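Local coordinates for protein 6-phospho-beta-d glycosidase (Streptococcus pyogenes, PDB 5FOO) that probably hydrolyses 6-phospho-beta-glucosides, as a glycoside hydrolase family 1 enzyme, and binds 6-phosphocyclophellitol in its active-site pocket, at residues Asp32-Tyr35 and Asp40-Tyr43; Leu251-Ala256 and Asp292-Asn297; Tyr347-Lys352 and Ile360-Ser365. The protein carries 1 engineered substitution. All coordinates share one frame; numbering follows the deposited sequence.

Contact 1 (Asp32-Tyr35 and Asp40-Tyr43); sequences DYWY and DLFY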
ATOM      1  N   ASP A  32      -5.035  16.284  -1.152  1.00 28.66           N
ATOM      2  CA  ASP A  32      -5.787  17.364  -0.598  1.00 29.84           C
ATOM      3  C   ASP A  32      -5.715  18.547  -1.570  1.00 31.26           C
ATOM      4  O   ASP A  32      -6.736  19.215  -1.807  1.00 30.82           O
ATOM      5  CB  ASP A  32      -5.237  17.869   0.737  1.00 30.10           C
ATOM      6  CG  ASP A  32      -5.095  16.789   1.795  1.00 30.66           C
ATOM      7  OD1 ASP A  32      -5.988  15.929   1.899  1.00 31.82           O
ATOM      8  OD2 ASP A  32      -4.092  16.849   2.555  1.00 31.35           O
ATOM      9  N   TYR A  33      -4.511  18.826  -2.071  1.00 29.27           N
ATOM     10  CA  TYR A  33      -4.290  19.939  -2.984  1.00 33.41           C
ATOM     11  C   TYR A  33      -5.041  19.787  -4.304  1.00 33.85           C
ATOM     12  O   TYR A  33      -5.724  20.743  -4.803  1.00 29.69           O
ATOM     13  CB  TYR A  33      -2.814  20.109  -3.307  1.00 32.89           C
ATOM     14  CG  TYR A  33      -2.575  21.223  -4.291  1.00 30.74           C
ATOM     15  CD1 TYR A  33      -2.699  22.553  -3.883  1.00 32.63           C
ATOM     16  CD2 TYR A  33      -2.166  20.955  -5.608  1.00 31.06           C
ATOM     17  CE1 TYR A  33      -2.461  23.592  -4.771  1.00 33.14           C
ATOM     18  CE2 TYR A  33      -1.911  21.983  -6.508  1.00 33.55           C
ATOM     19  CZ  TYR A  33      -2.084  23.299  -6.074  1.00 33.86           C
ATOM     20  OH  TYR A  33      -1.843  24.318  -6.909  1.00 39.96           O
ATOM     21  N   TRP A  34      -4.882  18.589  -4.855  1.00 30.35           N
ATOM     22  CA  TRP A  34      -5.559  18.194  -6.057  1.00 30.36           C
ATOM     23  C   TRP A  34      -7.072  18.331  -5.994  1.00 32.21           C
ATOM     24  O   TRP A  34      -7.700  18.827  -6.946  1.00 35.98           O
ATOM     25  CB  TRP A  34      -5.187  16.761  -6.465  1.00 31.11           C
ATOM     26  CG  TRP A  34      -5.212  16.497  -7.994  1.00 32.85           C
ATOM     27  CD1 TRP A  34      -5.373  17.409  -9.011  1.00 32.90           C
ATOM     28  CD2 TRP A  34      -5.049  15.232  -8.623  1.00 30.57           C
ATOM     29  NE1 TRP A  34      -5.327  16.766 -10.227  1.00 33.32           N
ATOM     30  CE2 TRP A  34      -5.142  15.432 -10.010  1.00 31.14           C
ATOM     31  CE3 TRP A  34      -4.887  13.924  -8.135  1.00 32.30           C
ATOM     32  CZ2 TRP A  34      -5.022  14.392 -10.917  1.00 32.83           C
ATOM     33  CZ3 TRP A  34      -4.748  12.880  -9.047  1.00 29.59           C
ATOM     34  CH2 TRP A  34      -4.806  13.119 -10.407  1.00 32.65           C
ATOM     35  N   TYR A  35      -7.677  17.856  -4.911  1.00 31.66           N
ATOM     36  CA  TYR A  35      -9.081  18.064  -4.716  1.00 28.52           C
ATOM     37  C   TYR A  35      -9.448  19.560  -4.618  1.00 30.63           C
ATOM     38  O   TYR A  35     -10.505  19.962  -5.129  1.00 33.55           O
ATOM     39  CB  TYR A  35      -9.637  17.261  -3.541  1.00 29.14           C
ATOM     40  CG  TYR A  35     -11.108  17.500  -3.346  1.00 26.13           C
ATOM     41  CD1 TYR A  35     -12.039  16.811  -4.117  1.00 29.22           C
ATOM     42  CD2 TYR A  35     -11.555  18.472  -2.467  1.00 26.89           C
ATOM     43  CE1 TYR A  35     -13.403  17.054  -3.992  1.00 29.58           C
ATOM     44  CE2 TYR A  35     -12.910  18.757  -2.322  1.00 29.31           C
ATOM     45  CZ  TYR A  35     -13.825  18.056  -3.090  1.00 31.24           C
ATOM     46  OH  TYR A  35     -15.150  18.293  -2.940  1.00 29.89           O
ATOM     47  N   ASP A  40     -13.955  18.163  -9.654  1.00 38.03           N
ATOM     48  CA  ASP A  40     -14.829  17.373 -10.515  1.00 39.53           C
ATOM     49  C   ASP A  40     -14.102  16.134 -11.087  1.00 37.94           C
ATOM     50  O   ASP A  40     -14.761  15.247 -11.635  1.00 31.46           O
ATOM     51  CB  ASP A  40     -15.558  18.233 -11.568  1.00 51.08           C
ATOM     52  CG  ASP A  40     -14.656  19.160 -12.276  1.00 53.15           C
ATOM     53  OD1 ASP A  40     -13.584  18.690 -12.718  1.00 52.06           O
ATOM     54  OD2 ASP A  40     -15.018  20.358 -12.342  1.00 66.22           O
ATOM     55  N   LEU A  41     -12.784  16.010 -10.856  1.00 37.64           N
ATOM     56  CA  LEU A  41     -12.084  14.753 -11.099  1.00 34.22           C
ATOM     57  C   LEU A  41     -12.432  13.673 -10.088  1.00 32.23           C
ATOM     58  O   LEU A  41     -12.015  12.527 -10.281  1.00 33.99           O
ATOM     59  CB  LEU A  41     -10.589  14.946 -11.148  1.00 35.95           C
ATOM     60  CG  LEU A  41      -9.972  15.971 -12.100  1.00 38.06           C
ATOM     61  CD1 LEU A  41      -8.481  15.989 -11.830  1.00 36.81           C
ATOM     62  CD2 LEU A  41     -10.275  15.692 -13.573  1.00 42.44           C
ATOM     63  N   PHE A  42     -13.205  14.002  -9.047  1.00 30.38           N
ATOM     64  CA  PHE A  42     -13.452  13.090  -7.945  1.00 31.39           C
ATOM     65  C   PHE A  42     -14.869  12.674  -7.947  1.00 30.48           C
ATOM     66  O   PHE A  42     -15.759  13.499  -7.909  1.00 32.40           O
ATOM     67  CB  PHE A  42     -13.048  13.751  -6.587  1.00 28.88           C
ATOM     68  CG  PHE A  42     -11.577  13.980  -6.445  1.00 29.38           C
ATOM     69  CD1 PHE A  42     -10.938  15.068  -7.088  1.00 31.30           C
ATOM     70  CD2 PHE A  42     -10.795  13.092  -5.722  1.00 29.41           C
ATOM     71  CE1 PHE A  42      -9.541  15.244  -7.020  1.00 30.49           C
ATOM     72  CE2 PHE A  42      -9.395  13.290  -5.599  1.00 32.99           C
ATOM     73  CZ  PHE A  42      -8.754  14.362  -6.245  1.00 32.29           C
ATOM     74  N   TYR A  43     -15.099  11.368  -7.929  1.00 32.68           N
ATOM     75  CA  TYR A  43     -16.467  10.837  -7.901  1.00 30.33           C
ATOM     76  C   TYR A  43     -17.440  11.456  -6.878  1.00 34.44           C
ATOM     77  O   TYR A  43     -17.178  11.505  -5.677  1.00 30.42           O
ATOM     78  CB  TYR A  43     -16.417   9.323  -7.742  1.00 33.54           C
ATOM     79  CG  TYR A  43     -17.675   8.637  -8.163  1.00 34.13           C
ATOM     80  CD1 TYR A  43     -17.942   8.369  -9.506  1.00 36.16           C
ATOM     81  CD2 TYR A  43     -18.602   8.276  -7.221  1.00 35.98           C
ATOM     82  CE1 TYR A  43     -19.132   7.729  -9.873  1.00 37.18           C
ATOM     83  CE2 TYR A  43     -19.773   7.669  -7.550  1.00 35.88           C
ATOM     84  CZ  TYR A  43     -20.055   7.415  -8.869  1.00 39.97           C
ATOM     85  OH  TYR A  43     -21.252   6.792  -9.085  1.00 40.66           O
TER
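Tyr35 and Phe42 form a T-shaped (edge-to-face) aromatic pair, with centroids 5.3 Å apart and planes at 78°. The side chain of Tyr35 can be traced outward. Its CB lies over the Phe42 face as a CH-pi contact, 4.2 Å from the centroid and 20° off the ring normal. With chi1 at 180°, CG stands opposite the backbone N, and the ring edge is carried over the same face: Tyr35 CD1 is 3.6 Å from Phe42 CD1, displaced toward the rim. At the end of the chain, Tyr35 OH is hydrogen-bonded to Tyr45 O, which gives the hydroxyl a partner at the end away from Phe42. The Phe42 ring also touches the helix backbone, with Phe42 CE1 3.7 Å from Tyr35 CA.

The second patch is the indole of Trp34, which Leu41 crosses at about a right angle. A single methyl does the touching, with Leu41 CD1 3.6 Å from Trp34 NE1 and 3.8 Å from Trp34 CE2.

Through this contact the segment 40-43, which starts in a 3-10 turn, packs back on helix 30-37 on the way to helix 54-67. Phe42 also meets Leu425, Trp34 packs edge-to-face with Tyr180, and Tyr33 rests on helix 124-130.

Contact 2 (Leu251-Ala256 and Asp292-Asn297); sequences LFMEAA and DYLGLN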
ATOM      1  N   LEU A 251      12.568  -4.203  -9.099  1.00 29.22           N
ATOM      2  CA  LEU A 251      13.285  -2.975  -8.723  1.00 28.78           C
ATOM      3  C   LEU A 251      13.166  -2.823  -7.182  1.00 29.21           C
ATOM      4  O   LEU A 251      14.144  -2.803  -6.471  1.00 28.74           O
ATOM      5  CB  LEU A 251      12.683  -1.755  -9.443  1.00 27.21           C
ATOM      6  CG  LEU A 251      13.452  -0.436  -9.377  1.00 27.89           C
ATOM      7  CD1 LEU A 251      12.823   0.641 -10.286  1.00 27.25           C
ATOM      8  CD2 LEU A 251      13.508   0.124  -7.974  1.00 30.65           C
ATOM      9  N   PHE A 252      11.954  -2.722  -6.679  1.00 27.90           N
ATOM     10  CA  PHE A 252      11.803  -2.433  -5.257  1.00 27.55           C
ATOM     11  C   PHE A 252      12.058  -3.678  -4.359  1.00 26.03           C
ATOM     12  O   PHE A 252      12.526  -3.506  -3.227  1.00 28.53           O
ATOM     13  CB  PHE A 252      10.461  -1.775  -4.937  1.00 25.14           C
ATOM     14  CG  PHE A 252      10.370  -0.319  -5.347  1.00 25.96           C
ATOM     15  CD1 PHE A 252      11.099   0.654  -4.704  1.00 25.85           C
ATOM     16  CD2 PHE A 252       9.528   0.076  -6.402  1.00 28.02           C
ATOM     17  CE1 PHE A 252      11.011   2.008  -5.069  1.00 27.37           C
ATOM     18  CE2 PHE A 252       9.466   1.419  -6.813  1.00 28.97           C
ATOM     19  CZ  PHE A 252      10.193   2.390  -6.130  1.00 27.87           C
ATOM     20  N   MET A 253      11.715  -4.878  -4.828  1.00 24.74           N
ATOM     21  CA  MET A 253      11.955  -6.106  -4.056  1.00 28.03           C
ATOM     22  C   MET A 253      13.432  -6.393  -3.857  1.00 27.05           C
ATOM     23  O   MET A 253      13.840  -6.668  -2.754  1.00 24.21           O
ATOM     24  CB  MET A 253      11.305  -7.323  -4.656  1.00 28.25           C
ATOM     25  CG  MET A 253       9.805  -7.389  -4.440  1.00 30.92           C
ATOM     26  SD  MET A 253       9.324  -7.744  -2.735  1.00 34.01           S
ATOM     27  CE  MET A 253       9.927  -9.423  -2.585  1.00 27.59           C
ATOM     28  N   GLU A 254      14.218  -6.276  -4.928  1.00 30.23           N
ATOM     29  CA  GLU A 254      15.640  -6.521  -4.881  1.00 30.78           C
ATOM     30  C   GLU A 254      16.273  -5.516  -3.972  1.00 26.08           C
ATOM     31  O   GLU A 254      17.103  -5.888  -3.179  1.00 25.72           O
ATOM     32  CB  GLU A 254      16.306  -6.532  -6.263  1.00 37.15           C
ATOM     33  CG  GLU A 254      15.963  -7.732  -7.129  1.00 46.48           C
ATOM     34  CD  GLU A 254      16.354  -9.048  -6.483  1.00 52.11           C
ATOM     35  OE1 GLU A 254      17.400  -9.099  -5.801  1.00 47.37           O
ATOM     36  OE2 GLU A 254      15.604 -10.023  -6.673  1.00 62.33           O
ATOM     37  N   ALA A 255      15.914  -4.240  -4.095  1.00 25.73           N
ATOM     38  CA  ALA A 255      16.444  -3.229  -3.198  1.00 24.63           C
ATOM     39  C   ALA A 255      16.023  -3.430  -1.720  1.00 25.01           C
ATOM     40  O   ALA A 255      16.856  -3.332  -0.830  1.00 28.81           O
ATOM     41  CB  ALA A 255      16.048  -1.858  -3.641  1.00 25.81           C
ATOM     42  N   ALA A 256      14.752  -3.729  -1.459  1.00 25.90           N
ATOM     43  CA  ALA A 256      14.272  -3.951  -0.085  1.00 26.62           C
ATOM     44  C   ALA A 256      14.950  -5.146   0.632  1.00 30.51           C
ATOM     45  O   ALA A 256      15.367  -5.006   1.764  1.00 28.27           O
ATOM     46  CB  ALA A 256      12.779  -4.144  -0.065  1.00 28.51           C
ATOM     47  N   ASP A 292      13.323  -6.048   7.509  1.00 28.10           N
ATOM     48  CA  ASP A 292      13.156  -7.278   8.402  1.00 28.35           C
ATOM     49  C   ASP A 292      12.074  -8.173   7.843  1.00 27.23           C
ATOM     50  O   ASP A 292      12.084  -9.392   7.984  1.00 27.91           O
ATOM     51  CB  ASP A 292      12.712  -6.822   9.794  1.00 28.53           C
ATOM     52  CG  ASP A 292      13.734  -5.962  10.434  1.00 31.04           C
ATOM     53  OD1 ASP A 292      14.851  -6.465  10.399  1.00 30.78           O
ATOM     54  OD2 ASP A 292      13.504  -4.825  10.942  1.00 32.57           O
ATOM     55  N   TYR A 293      11.109  -7.546   7.186  1.00 26.61           N
ATOM     56  CA  TYR A 293       9.945  -8.228   6.683  1.00 25.02           C
ATOM     57  C   TYR A 293       9.207  -7.357   5.651  1.00 25.90           C
ATOM     58  O   TYR A 293       9.577  -6.192   5.436  1.00 22.65           O
ATOM     59  CB  TYR A 293       9.029  -8.664   7.840  1.00 25.32           C
ATOM     60  CG  TYR A 293       8.433  -7.660   8.759  1.00 25.06           C
ATOM     61  CD1 TYR A 293       8.571  -6.308   8.598  1.00 24.67           C
ATOM     62  CD2 TYR A 293       7.641  -8.107   9.830  1.00 29.53           C
ATOM     63  CE1 TYR A 293       7.988  -5.417   9.448  1.00 24.40           C
ATOM     64  CE2 TYR A 293       7.065  -7.222  10.710  1.00 26.34           C
ATOM     65  CZ  TYR A 293       7.199  -5.878  10.478  1.00 27.19           C
ATOM     66  OH  TYR A 293       6.627  -4.984  11.342  1.00 30.65           O
ATOM     67  N   LEU A 294       8.214  -7.930   4.988  1.00 24.37           N
ATOM     68  CA  LEU A 294       7.474  -7.200   3.947  1.00 25.75           C
ATOM     69  C   LEU A 294       6.008  -7.298   4.156  1.00 26.31           C
ATOM     70  O   LEU A 294       5.482  -8.322   4.651  1.00 27.38           O
ATOM     71  CB  LEU A 294       7.737  -7.760   2.570  1.00 23.76           C
ATOM     72  CG  LEU A 294       9.120  -7.465   1.995  1.00 25.77           C
ATOM     73  CD1 LEU A 294       9.330  -8.386   0.808  1.00 27.04           C
ATOM     74  CD2 LEU A 294       9.378  -6.009   1.638  1.00 24.04           C
ATOM     75  N   GLY A 295       5.334  -6.255   3.721  1.00 21.68           N
ATOM     76  CA  GLY A 295       3.944  -6.414   3.352  1.00 26.03           C
ATOM     77  C   GLY A 295       3.865  -6.531   1.854  1.00 24.54           C
ATOM     78  O   GLY A 295       4.585  -5.810   1.120  1.00 27.18           O
ATOM     79  N   LEU A 296       3.031  -7.448   1.405  1.00 25.33           N
ATOM     80  CA  LEU A 296       2.794  -7.667   0.003  1.00 27.68           C
ATOM     81  C   LEU A 296       1.326  -7.472  -0.272  1.00 26.30           C
ATOM     82  O   LEU A 296       0.507  -8.088   0.374  1.00 28.43           O
ATOM     83  CB  LEU A 296       3.204  -9.064  -0.434  1.00 27.15           C
ATOM     84  CG  LEU A 296       4.697  -9.265  -0.300  1.00 30.68           C
ATOM     85  CD1 LEU A 296       5.036 -10.633  -0.840  1.00 31.87           C
ATOM     86  CD2 LEU A 296       5.523  -8.211  -1.038  1.00 31.65           C
ATOM     87  N   ASN A 297       1.015  -6.561  -1.191  1.00 26.75           N
ATOM     88  CA  ASN A 297      -0.361  -6.221  -1.563  1.00 27.15           C
ATOM     89  C   ASN A 297      -0.784  -7.020  -2.770  1.00 28.28           C
ATOM     90  O   ASN A 297      -0.024  -7.179  -3.728  1.00 28.83           O
ATOM     91  CB  ASN A 297      -0.563  -4.722  -1.857  1.00 27.02           C
ATOM     92  CG  ASN A 297      -0.373  -3.826  -0.629  1.00 27.58           C
ATOM     93  OD1 ASN A 297      -0.443  -4.250   0.533  1.00 35.85           O
ATOM     94  ND2 ASN A 297      -0.127  -2.577  -0.888  1.00 28.83           N
TER
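Leu294 of the barrel strand meets Met253 and Ala256 on the covering helix, Leu296 meets Met253, and all four residues are buried. Along 292-297, the segment begins with Asp292, anchored by a salt bridge to Arg208. Tyr293 follows and makes no contact with the helix segment; its OH is hydrogen-bonded to Asp159 OD1.

Leu294 makes the main contact, and its two methyls divide the work. Leu294 CD1 lies 3.6 Å from Met253 CE and an equal 3.6 Å from Met253 SD, while Leu294 CD2 faces Ala256 CB at 4.2 Å. In Met253, chi2 of -71° and chi3 of -67° bend the chain, the first placing SD and the second CE, and the side chain crosses Leu294 obliquely. Gly295 adds no side chain, and the next approach is from Leu296, whose CD2 comes to 4.2 Å from Met253 SD, the two chains crossing at about a right angle.

Helix 235-258 and strand 293-297 run nearly antiparallel, with local axes at 162° and 10.8 Å apart at closest approach. This is the geometry of a helix packed on the outside of a TIM barrel.

No hydrogen bond crosses between the segments. Their contact is apolar, made of methyl and thioether groups, and carries no directional constraint, while a backbone hydrogen bond of Ala256 with Val291 ties the helix to the chain just before the strand.

Contact 3 (Tyr347-Lys352 and Ile360-Ser365); sequences YDIAIK and IPWFLS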
ATOM      1  N   TYR A 347      -1.037 -17.711  -4.205  1.00 28.85           N
ATOM      2  CA  TYR A 347      -0.155 -18.852  -4.060  1.00 27.92           C
ATOM      3  C   TYR A 347       1.122 -18.580  -4.813  1.00 31.20           C
ATOM      4  O   TYR A 347       2.238 -18.735  -4.263  1.00 29.71           O
ATOM      5  CB  TYR A 347      -0.843 -20.134  -4.580  1.00 31.17           C
ATOM      6  CG  TYR A 347       0.048 -21.357  -4.620  1.00 33.68           C
ATOM      7  CD1 TYR A 347       0.330 -22.130  -3.460  1.00 33.09           C
ATOM      8  CD2 TYR A 347       0.609 -21.760  -5.799  1.00 33.96           C
ATOM      9  CE1 TYR A 347       1.148 -23.261  -3.524  1.00 29.87           C
ATOM     10  CE2 TYR A 347       1.449 -22.848  -5.853  1.00 33.18           C
ATOM     11  CZ  TYR A 347       1.698 -23.586  -4.729  1.00 33.39           C
ATOM     12  OH  TYR A 347       2.536 -24.630  -4.921  1.00 43.16           O
ATOM     13  N   ASP A 348       1.001 -18.100  -6.056  1.00 27.94           N
ATOM     14  CA  ASP A 348       2.221 -17.767  -6.825  1.00 27.85           C
ATOM     15  C   ASP A 348       3.129 -16.764  -6.123  1.00 24.58           C
ATOM     16  O   ASP A 348       4.339 -16.920  -6.170  1.00 23.78           O
ATOM     17  CB  ASP A 348       1.923 -17.274  -8.255  1.00 31.21           C
ATOM     18  CG  ASP A 348       1.245 -18.366  -9.131  1.00 35.96           C
ATOM     19  OD1 ASP A 348       1.416 -19.570  -8.893  1.00 40.27           O
ATOM     20  OD2 ASP A 348       0.499 -18.011 -10.047  1.00 39.32           O
ATOM     21  N   ILE A 349       2.548 -15.737  -5.511  1.00 25.13           N
ATOM     22  CA  ILE A 349       3.317 -14.781  -4.708  1.00 26.65           C
ATOM     23  C   ILE A 349       4.025 -15.523  -3.522  1.00 28.41           C
ATOM     24  O   ILE A 349       5.185 -15.269  -3.194  1.00 26.83           O
ATOM     25  CB  ILE A 349       2.369 -13.696  -4.194  1.00 24.86           C
ATOM     26  CG1 ILE A 349       1.966 -12.742  -5.376  1.00 27.76           C
ATOM     27  CG2 ILE A 349       2.968 -12.886  -3.094  1.00 26.91           C
ATOM     28  CD1 ILE A 349       0.817 -11.808  -5.020  1.00 25.27           C
ATOM     29  N   ALA A 350       3.294 -16.427  -2.900  1.00 27.77           N
ATOM     30  CA  ALA A 350       3.810 -17.138  -1.724  1.00 30.13           C
ATOM     31  C   ALA A 350       5.004 -18.001  -2.099  1.00 28.73           C
ATOM     32  O   ALA A 350       6.008 -17.986  -1.385  1.00 30.16           O
ATOM     33  CB  ALA A 350       2.695 -17.955  -1.069  1.00 27.16           C
ATOM     34  N   ILE A 351       4.915 -18.654  -3.259  1.00 29.17           N
ATOM     35  CA  ILE A 351       5.989 -19.500  -3.779  1.00 30.26           C
ATOM     36  C   ILE A 351       7.199 -18.658  -4.178  1.00 35.68           C
ATOM     37  O   ILE A 351       8.379 -19.076  -4.009  1.00 32.12           O
ATOM     38  CB  ILE A 351       5.445 -20.364  -4.944  1.00 34.32           C
ATOM     39  CG1 ILE A 351       4.348 -21.334  -4.448  1.00 34.07           C
ATOM     40  CG2 ILE A 351       6.535 -21.141  -5.697  1.00 33.31           C
ATOM     41  CD1 ILE A 351       4.799 -22.265  -3.358  1.00 35.28           C
ATOM     42  N   LYS A 352       6.937 -17.464  -4.707  1.00 33.58           N
ATOM     43  CA  LYS A 352       8.019 -16.567  -5.106  1.00 33.87           C
ATOM     44  C   LYS A 352       8.797 -16.141  -3.877  1.00 30.76           C
ATOM     45  O   LYS A 352       9.983 -16.042  -3.934  1.00 28.21           O
ATOM     46  CB  LYS A 352       7.410 -15.301  -5.772  1.00 38.82           C
ATOM     47  CG  LYS A 352       8.381 -14.419  -6.506  1.00 43.95           C
ATOM     48  CD  LYS A 352       8.588 -14.881  -7.944  1.00 48.82           C
ATOM     49  CE  LYS A 352       9.773 -14.135  -8.566  1.00 53.59           C
ATOM     50  NZ  LYS A 352      10.088 -14.666  -9.915  1.00 57.28           N
ATOM     51  N   ILE A 360      12.056 -14.791   3.591  1.00 31.15           N
ATOM     52  CA  ILE A 360      11.888 -13.879   4.699  1.00 29.33           C
ATOM     53  C   ILE A 360      10.400 -13.685   5.152  1.00 31.48           C
ATOM     54  O   ILE A 360       9.445 -13.976   4.408  1.00 30.71           O
ATOM     55  CB  ILE A 360      12.459 -12.489   4.440  1.00 30.72           C
ATOM     56  CG1 ILE A 360      11.779 -11.802   3.278  1.00 28.92           C
ATOM     57  CG2 ILE A 360      13.978 -12.526   4.245  1.00 36.38           C
ATOM     58  CD1 ILE A 360      12.015 -10.316   3.357  1.00 29.80           C
ATOM     59  N   PRO A 361      10.208 -13.139   6.356  1.00 29.69           N
ATOM     60  CA  PRO A 361       8.790 -12.985   6.738  1.00 29.57           C
ATOM     61  C   PRO A 361       8.023 -11.956   5.914  1.00 27.04           C
ATOM     62  O   PRO A 361       8.568 -10.895   5.566  1.00 26.44           O
ATOM     63  CB  PRO A 361       8.842 -12.604   8.230  1.00 28.56           C
ATOM     64  CG  PRO A 361      10.268 -12.893   8.676  1.00 28.26           C
ATOM     65  CD  PRO A 361      11.140 -12.844   7.464  1.00 28.95           C
ATOM     66  N   TRP A 362       6.758 -12.270   5.637  1.00 26.47           N
ATOM     67  CA  TRP A 362       5.879 -11.341   4.915  1.00 26.43           C
ATOM     68  C   TRP A 362       4.443 -11.599   5.306  1.00 28.22           C
ATOM     69  O   TRP A 362       4.124 -12.687   5.771  1.00 26.63           O
ATOM     70  CB  TRP A 362       6.086 -11.516   3.394  1.00 25.53           C
ATOM     71  CG  TRP A 362       5.608 -12.846   2.882  1.00 26.72           C
ATOM     72  CD1 TRP A 362       6.296 -14.033   2.947  1.00 28.13           C
ATOM     73  CD2 TRP A 362       4.362 -13.144   2.232  1.00 26.20           C
ATOM     74  NE1 TRP A 362       5.550 -15.042   2.388  1.00 29.27           N
ATOM     75  CE2 TRP A 362       4.364 -14.530   1.940  1.00 28.48           C
ATOM     76  CE3 TRP A 362       3.237 -12.381   1.871  1.00 26.27           C
ATOM     77  CZ2 TRP A 362       3.291 -15.167   1.307  1.00 27.49           C
ATOM     78  CZ3 TRP A 362       2.174 -13.012   1.248  1.00 27.51           C
ATOM     79  CH2 TRP A 362       2.215 -14.393   0.965  1.00 26.86           C
ATOM     80  N   PHE A 363       3.593 -10.593   5.166  1.00 28.84           N
ATOM     81  CA  PHE A 363       2.141 -10.779   5.244  1.00 27.74           C
ATOM     82  C   PHE A 363       1.359 -10.133   4.076  1.00 30.14           C
ATOM     83  O   PHE A 363       1.835  -9.214   3.416  1.00 29.51           O
ATOM     84  CB  PHE A 363       1.599 -10.284   6.568  1.00 25.56           C
ATOM     85  CG  PHE A 363       1.443  -8.805   6.680  1.00 25.97           C
ATOM     86  CD1 PHE A 363       2.529  -7.960   6.617  1.00 23.97           C
ATOM     87  CD2 PHE A 363       0.169  -8.233   6.929  1.00 24.08           C
ATOM     88  CE1 PHE A 363       2.353  -6.611   6.797  1.00 24.33           C
ATOM     89  CE2 PHE A 363       0.015  -6.883   7.076  1.00 23.05           C
ATOM     90  CZ  PHE A 363       1.119  -6.073   7.042  1.00 22.89           C
ATOM     91  N   LEU A 364       0.167 -10.640   3.821  1.00 28.25           N
ATOM     92  CA  LEU A 364      -0.635 -10.126   2.730  1.00 28.16           C
ATOM     93  C   LEU A 364      -1.327  -8.926   3.286  1.00 27.45           C
ATOM     94  O   LEU A 364      -2.307  -9.038   4.032  1.00 29.32           O
ATOM     95  CB  LEU A 364      -1.617 -11.160   2.253  1.00 30.78           C
ATOM     96  CG  LEU A 364      -2.493 -10.819   1.040  1.00 34.55           C
ATOM     97  CD1 LEU A 364      -1.663 -10.334  -0.120  1.00 38.61           C
ATOM     98  CD2 LEU A 364      -3.249 -12.071   0.620  1.00 37.92           C
ATOM     99  N   SER A 365      -0.820  -7.763   2.907  1.00 26.60           N
ATOM    100  CA  SER A 365      -1.079  -6.515   3.619  1.00 26.81           C
ATOM    101  C   SER A 365      -2.257  -5.720   3.097  1.00 28.41           C
ATOM    102  O   SER A 365      -2.683  -4.728   3.762  1.00 24.39           O
ATOM    103  CB  SER A 365       0.208  -5.645   3.623  1.00 28.46           C
ATOM    104  OG  SER A 365       0.862  -5.738   2.348  1.00 28.54           O
TER
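Trp362 reaches Ala350 through an uncommon first torsion: at chi1 67° its CG sits between the backbone N and the carbonyl carbon, and chi2 of -81° then turns the indole so that its six-membered ring meets the helix. The contact falls at Trp362 CZ2, which is 3.7 Å from both Ala350 CA and Ala350 CB. The neighbouring ring atom, Trp362 CH2, lies 4.1 Å from Ala350 CB, so the alanine is met by two adjacent atoms of the benzo ring. The approach of Ala350 CA is oblique to the ring. More loosely, Ile349 CG2 comes to 4.4 Å from Trp362 CH2, adding the methyl of the isoleucine beta-branch.

Helix 344-356 thereby covers the outside of strand 362-367, the barrel strand that follows this helix in the chain. Met353 of the same helix also touches Trp362.

Between the two segments the chemistry is apolar packing without a hydrogen bond. The indole nitrogen is nonetheless paired, because Trp362 NE1 is hydrogen-bonded to Ser408 OG, and that hydroxyl is also hydrogen-bonded to Ala350 O. The serine thus bridges helix and tryptophan, adding a directed polar tie to the apolar packing and giving the buried N-H a partner.

Contacts 2 and 3 are neighbours, centres about 10 Å apart, where helices 235-258 and 344-356 cover adjacent barrel strands 293-297 and 362-367. Ile349 of contact 3 touches Leu296 of contact 2. The strands are tied by probable hydrogen bonds, Leu296 O to Ser365 N at 2.9 Å and Asn297 OD1 to Ser365 OG at 2.7 Å. These lie beside Glu366, a pocket residue, while Asn297 ND2 bonds to Asn164 OD1, also in the pocket. Contact 1 lies on the opposite side of the chain's centre, its centre about 30 Å from that of contact 2 and 34 Å from that of contact 3. The side chains of Phe42, Leu296 and Ile349 stand about 11, 12 and 13 Å from 6-phosphocyclophellitol, around the pocket without touching the ligand.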